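Local coordinates for putative lipoprotein (Bacteroides fragilis, PDB 3QNK) that is a SusD-like protein of the outer membrane that probably binds glycans at the cell surface for import, at residues A49-D52 / K53-S57; N88-F91 / E92-T96. One frame throughout, in Å; residues are numbered along the deposited sequence.

Contact 1 of 2, residues A49-D52 / K53-S57. With PO4 (phosphate ion), chain G.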
loop_
_atom_site.group_PDB
_atom_site.type_symbol
_atom_site.label_atom_id
_atom_site.label_comp_id
_atom_site.label_asym_id
_atom_site.label_seq_id
_atom_site.Cartn_x
_atom_site.Cartn_y
_atom_site.Cartn_z
ATOM N N ALA B 49 21.670 -4.734 -10.177
ATOM C CA ALA B 49 21.574 -5.280 -11.527
ATOM C C ALA B 49 20.404 -4.583 -12.271
ATOM O O ALA B 49 20.277 -4.736 -13.503
ATOM C CB ALA B 49 21.342 -6.782 -11.460
ATOM N N GLN B 50 19.567 -3.802 -11.502
ATOM C CA GLN B 50 18.425 -3.030 -11.997
ATOM C C GLN B 50 18.727 -1.531 -12.042
ATOM O O GLN B 50 17.795 -0.734 -12.177
ATOM C CB GLN B 50 17.165 -3.266 -11.157
ATOM C CG GLN B 50 16.483 -4.590 -11.425
ATOM C CD GLN B 50 17.219 -5.773 -10.844
ATOM O OE1 GLN B 50 17.536 -5.853 -9.621
ATOM N NE2 GLN B 50 17.514 -6.711 -11.727
ATOM N N ARG B 51 20.034 -1.160 -11.949
ATOM C CA ARG B 51 20.539 0.196 -11.937
ATOM C C ARG B 51 19.896 1.006 -13.008
ATOM O O ARG B 51 19.449 2.118 -12.710
ATOM C CB ARG B 51 22.070 0.229 -12.095
ATOM C CG ARG B 51 22.683 1.643 -12.152
ATOM C CD ARG B 51 24.020 1.661 -12.846
ATOM N NE ARG B 51 23.894 1.352 -14.269
ATOM C CZ ARG B 51 24.845 0.761 -14.986
ATOM N NH1 ARG B 51 25.980 0.384 -14.414
ATOM N NH2 ARG B 51 24.649 0.498 -16.268
ATOM N N ASP B 52 19.813 0.443 -14.245
ATOM C CA ASP B 52 19.235 1.109 -15.416
ATOM C C ASP B 52 17.739 0.859 -15.556
ATOM O O ASP B 52 16.998 1.802 -15.841
ATOM C CB ASP B 52 19.944 0.674 -16.699
ATOM C CG ASP B 52 21.450 0.934 -16.730
ATOM O OD1 ASP B 52 21.888 2.031 -16.267
ATOM O OD2 ASP B 52 22.194 0.063 -17.259
ATOM N N LYS B 53 17.297 -0.390 -15.342
ATOM C CA LYS B 53 15.902 -0.799 -15.486
ATOM C C LYS B 53 14.955 -0.036 -14.533
ATOM O O LYS B 53 13.847 0.304 -14.953
ATOM C CB LYS B 53 15.780 -2.323 -15.288
ATOM C CG LYS B 53 14.461 -2.945 -15.766
ATOM C CD LYS B 53 14.431 -4.444 -15.491
ATOM C CE LYS B 53 13.570 -5.226 -16.453
ATOM N NZ LYS B 53 13.740 -6.694 -16.240
ATOM N N TYR B 54 15.361 0.216 -13.284
ATOM C CA TYR B 54 14.488 0.907 -12.315
ATOM C C TYR B 54 15.091 2.203 -11.769
ATOM O O TYR B 54 14.674 2.669 -10.704
ATOM C CB TYR B 54 14.131 -0.026 -11.150
ATOM C CG TYR B 54 13.179 -1.137 -11.539
ATOM C CD1 TYR B 54 11.803 -0.948 -11.496
ATOM C CD2 TYR B 54 13.655 -2.372 -11.969
ATOM C CE1 TYR B 54 10.922 -1.955 -11.893
ATOM C CE2 TYR B 54 12.783 -3.397 -12.336
ATOM C CZ TYR B 54 11.416 -3.188 -12.287
ATOM O OH TYR B 54 10.557 -4.198 -12.648
ATOM N N ARG B 55 16.018 2.811 -12.530
ATOM C CA ARG B 55 16.720 4.055 -12.237
ATOM C C ARG B 55 15.840 5.117 -11.600
ATOM O O ARG B 55 16.105 5.522 -10.479
ATOM C CB ARG B 55 17.313 4.632 -13.528
ATOM C CG ARG B 55 18.102 5.916 -13.309
ATOM C CD ARG B 55 18.791 6.348 -14.569
ATOM N NE ARG B 55 19.755 5.345 -14.980
ATOM C CZ ARG B 55 20.981 5.269 -14.494
ATOM N NH1 ARG B 55 21.399 6.147 -13.590
ATOM N NH2 ARG B 55 21.806 4.330 -14.921
ATOM N N ALA B 56 14.807 5.553 -12.326
ATOM C CA ALA B 56 13.891 6.606 -11.909
ATOM C C ALA B 56 12.990 6.182 -10.772
ATOM O O ALA B 56 12.706 7.012 -9.913
ATOM C CB ALA B 56 13.059 7.065 -13.093
ATOM N N SER B 57 12.528 4.916 -10.768
ATOM C CA SER B 57 11.631 4.395 -9.730
ATOM C C SER B 57 12.309 4.165 -8.403
ATOM O O SER B 57 11.712 4.478 -7.392
ATOM C CB SER B 57 11.008 3.071 -10.154
ATOM O OG SER B 57 10.006 3.250 -11.135
HETATM P P PO4 G . 25.157 6.249 -14.473
HETATM O O1 PO4 G . 25.406 7.653 -13.550
HETATM O O2 PO4 G . 24.470 6.634 -16.036
HETATM O O3 PO4 G . 26.629 5.689 -14.527
HETATM O O4 PO4 G . 24.469 4.971 -13.696
HETATM O O HOH W 1 18.450 3.778 -17.426
#
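Asp52 and Arg55 meet through a salt bridge, Asp52 OD1 to Arg55 NH2 at 2.7 Å, with the oxygen lying in the plane of the guanidinium at its edge and the nitrogen approaching nearly along the carboxylate C-O bond. Arg51 takes the same carboxylate side-on: its NE reaches Asp52 OD1 at 2.9 Å from above the carboxylate plane, while its NH2 meets Asp52 OD2 on the syn side. OD1 therefore accepts from both arginines, and the shared carboxylate probably lets their guanidinium groups lie this near each other. A phosphate ion, probably from the crystallisation liquor, adds a second anion. Its O4 is held at the edge of the Arg55 guanidinium by NH2 at 3.0 Å and by NH1 at 3.3 Å. With CG anti to the backbone N (chi1 -178°) and a bend at chi3, Arg55 turns one N-H of NH2 to Asp52 OD1 and the other to O4; its NE bonds a water that donates to Asp52 O. Arg51 also bonds Thr486 O.

On the backbone, Tyr54 N donates to Gln50 O at 2.8 Å, closing the turn. The apolar contact runs alongside it: Gln50 CG abuts the edge of the Tyr54 ring, 3.6 Å from CD2, and its amide goes on to Trp271 and Asp353. Tyr54 stacks on Trp58 and packs against Val506 of the second subunit. Together they make a single turn running into the N-cap, Tyr54, of helix 55-58, with a salt-bridge network of Arg51, Asp52 and Arg55 along one side.

Contact 2 of 2, residues N88-F91 / E92-T96; sequences NRFF and ERIGT
Glu92 N donates to Asn88 O at 3.0 Å and Arg93 N to Arg89 O at the same distance, two i to i+4 bonds of the alpha-helix 76-93. The bond from Ile94 N to Phe90 O is shorter, 2.8 Å. Phe90 O also takes a weak bond from Arg93 N, so two successive amides share one acceptor.

One turn apart on the buried side, Phe90 and Ile94 form the main side-chain contact. Ile94 lies over one face of the ring in a CH-pi contact, its CB 4.2 Å from the ring centroid and offset toward the rim. Ile94 CG1, anti to the backbone N (chi1 -160°), lies by CE1 and CZ of the ring, and the turn at chi2 carries CD1 to 3.6 Å from Phe90 CZ. Val20, Tyr23 and Val24 of helix 17-29 pack on this pair, and Thr108 and Val111 of helix 101-126 on Phe90, which wedges the phenylalanine between two helices.

On another side of the helix, Arg89 and Arg93 run side by side, touching through aliphatic carbons, CD to CG at 3.9 Å. The guanidinium groups part company beyond, and that of Arg89 makes a salt bridge with Glu7. The carboxylate of Glu92 bonds Val135 N. Past the last of these backbone bonds, Thr96 turns its hydroxyl back on the chain, OG1 donating to Arg93 O at 2.8 Å.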
loop_
_atom_site.group_PDB
_atom_site.type_symbol
_atom_site.label_atom_id
_atom_site.label_comp_id
_atom_site.label_asym_id
_atom_site.label_seq_id
_atom_site.Cartn_x
_atom_site.Cartn_y
_atom_site.Cartn_z
ATOM N N ASN B 88 -1.007 -0.261 19.202
ATOM C CA ASN B 88 -1.728 0.646 20.103
ATOM C C ASN B 88 -3.094 0.102 20.465
ATOM O O ASN B 88 -3.542 0.306 21.595
ATOM C CB ASN B 88 -1.849 2.032 19.487
ATOM C CG ASN B 88 -0.538 2.753 19.331
ATOM O OD1 ASN B 88 0.436 2.498 20.051
ATOM N ND2 ASN B 88 -0.496 3.694 18.394
ATOM N N ARG B 89 -3.738 -0.614 19.528
ATOM C CA ARG B 89 -5.022 -1.243 19.798
ATOM C C ARG B 89 -4.852 -2.336 20.816
ATOM O O ARG B 89 -5.646 -2.426 21.743
ATOM C CB ARG B 89 -5.636 -1.808 18.523
ATOM C CG ARG B 89 -6.878 -2.653 18.788
ATOM C CD ARG B 89 -8.136 -1.832 18.944
ATOM N NE ARG B 89 -9.053 -2.133 17.853
ATOM C CZ ARG B 89 -9.549 -1.233 17.012
ATOM N NH1 ARG B 89 -9.215 0.051 17.125
ATOM N NH2 ARG B 89 -10.370 -1.607 16.042
ATOM N N PHE B 90 -3.813 -3.176 20.647
ATOM C CA PHE B 90 -3.513 -4.247 21.589
ATOM C C PHE B 90 -3.431 -3.647 22.990
ATOM O O PHE B 90 -4.189 -4.056 23.888
ATOM C CB PHE B 90 -2.200 -4.965 21.214
ATOM C CG PHE B 90 -1.818 -6.080 22.174
ATOM C CD1 PHE B 90 -1.081 -5.812 23.325
ATOM C CD2 PHE B 90 -2.205 -7.394 21.931
ATOM C CE1 PHE B 90 -0.765 -6.832 24.219
ATOM C CE2 PHE B 90 -1.866 -8.412 22.816
ATOM C CZ PHE B 90 -1.128 -8.127 23.937
ATOM N N PHE B 91 -2.563 -2.605 23.138
ATOM C CA PHE B 91 -2.334 -1.915 24.405
ATOM C C PHE B 91 -3.637 -1.339 25.014
ATOM O O PHE B 91 -3.805 -1.400 26.232
ATOM C CB PHE B 91 -1.283 -0.820 24.239
ATOM C CG PHE B 91 0.107 -1.336 23.965
ATOM C CD1 PHE B 91 0.702 -2.266 24.813
ATOM C CD2 PHE B 91 0.848 -0.848 22.890
ATOM C CE1 PHE B 91 1.995 -2.734 24.559
ATOM C CE2 PHE B 91 2.141 -1.303 22.648
ATOM C CZ PHE B 91 2.708 -2.239 23.481
ATOM N N GLU B 92 -4.564 -0.864 24.175
ATOM C CA GLU B 92 -5.858 -0.346 24.615
ATOM C C GLU B 92 -6.786 -1.438 25.137
ATOM O O GLU B 92 -7.491 -1.216 26.123
ATOM C CB GLU B 92 -6.590 0.385 23.466
ATOM C CG GLU B 92 -6.045 1.764 23.122
ATOM C CD GLU B 92 -6.721 2.513 21.984
ATOM O OE1 GLU B 92 -7.515 1.899 21.231
ATOM O OE2 GLU B 92 -6.442 3.726 21.844
ATOM N N ARG B 93 -6.823 -2.596 24.467
ATOM C CA ARG B 93 -7.797 -3.643 24.776
ATOM C C ARG B 93 -7.277 -4.792 25.659
ATOM O O ARG B 93 -8.108 -5.554 26.167
ATOM C CB ARG B 93 -8.365 -4.223 23.464
ATOM C CG ARG B 93 -8.971 -3.186 22.496
ATOM C CD ARG B 93 -10.450 -3.399 22.269
ATOM N NE ARG B 93 -11.187 -3.311 23.527
ATOM C CZ ARG B 93 -12.327 -3.938 23.792
ATOM N NH1 ARG B 93 -12.894 -4.718 22.877
ATOM N NH2 ARG B 93 -12.910 -3.795 24.976
ATOM N N ILE B 94 -5.940 -4.911 25.870
ATOM C CA ILE B 94 -5.357 -6.008 26.654
ATOM C C ILE B 94 -5.713 -5.910 28.163
ATOM O O ILE B 94 -5.834 -6.952 28.805
ATOM C CB ILE B 94 -3.825 -6.196 26.417
ATOM C CG1 ILE B 94 -3.323 -7.592 26.824
ATOM C CG2 ILE B 94 -2.969 -5.089 27.033
ATOM C CD1 ILE B 94 -3.936 -8.817 26.081
ATOM N N GLY B 95 -5.909 -4.702 28.696
ATOM C CA GLY B 95 -6.263 -4.510 30.108
ATOM C C GLY B 95 -7.534 -5.213 30.565
ATOM O O GLY B 95 -7.594 -5.769 31.669
ATOM N N THR B 96 -8.545 -5.218 29.690
ATOM C CA THR B 96 -9.851 -5.851 29.893
ATOM C C THR B 96 -9.807 -7.379 29.615
ATOM O O THR B 96 -10.803 -8.066 29.873
ATOM C CB THR B 96 -10.900 -5.172 28.985
ATOM O OG1 THR B 96 -10.452 -5.191 27.617
ATOM C CG2 THR B 96 -11.228 -3.751 29.427
#

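Both contacts are local: contact 1 leads into the short helix 55-58, and contact 2 lies in the C-terminal part of helix 76-93, the next helix in the chain. They are about 43 Å apart between centres and do not touch. Each is partly buried. Contact 1 relies on charge, with two arginines on one carboxylate, one of them also holding a phosphate, and its tyrosine side reaches the second subunit. Contact 2, farther from the centre of the chain, relies on an aromatic-aliphatic pair packed between helices 17-29 and 101-126, with its charged side chains pairing elsewhere in the same chain.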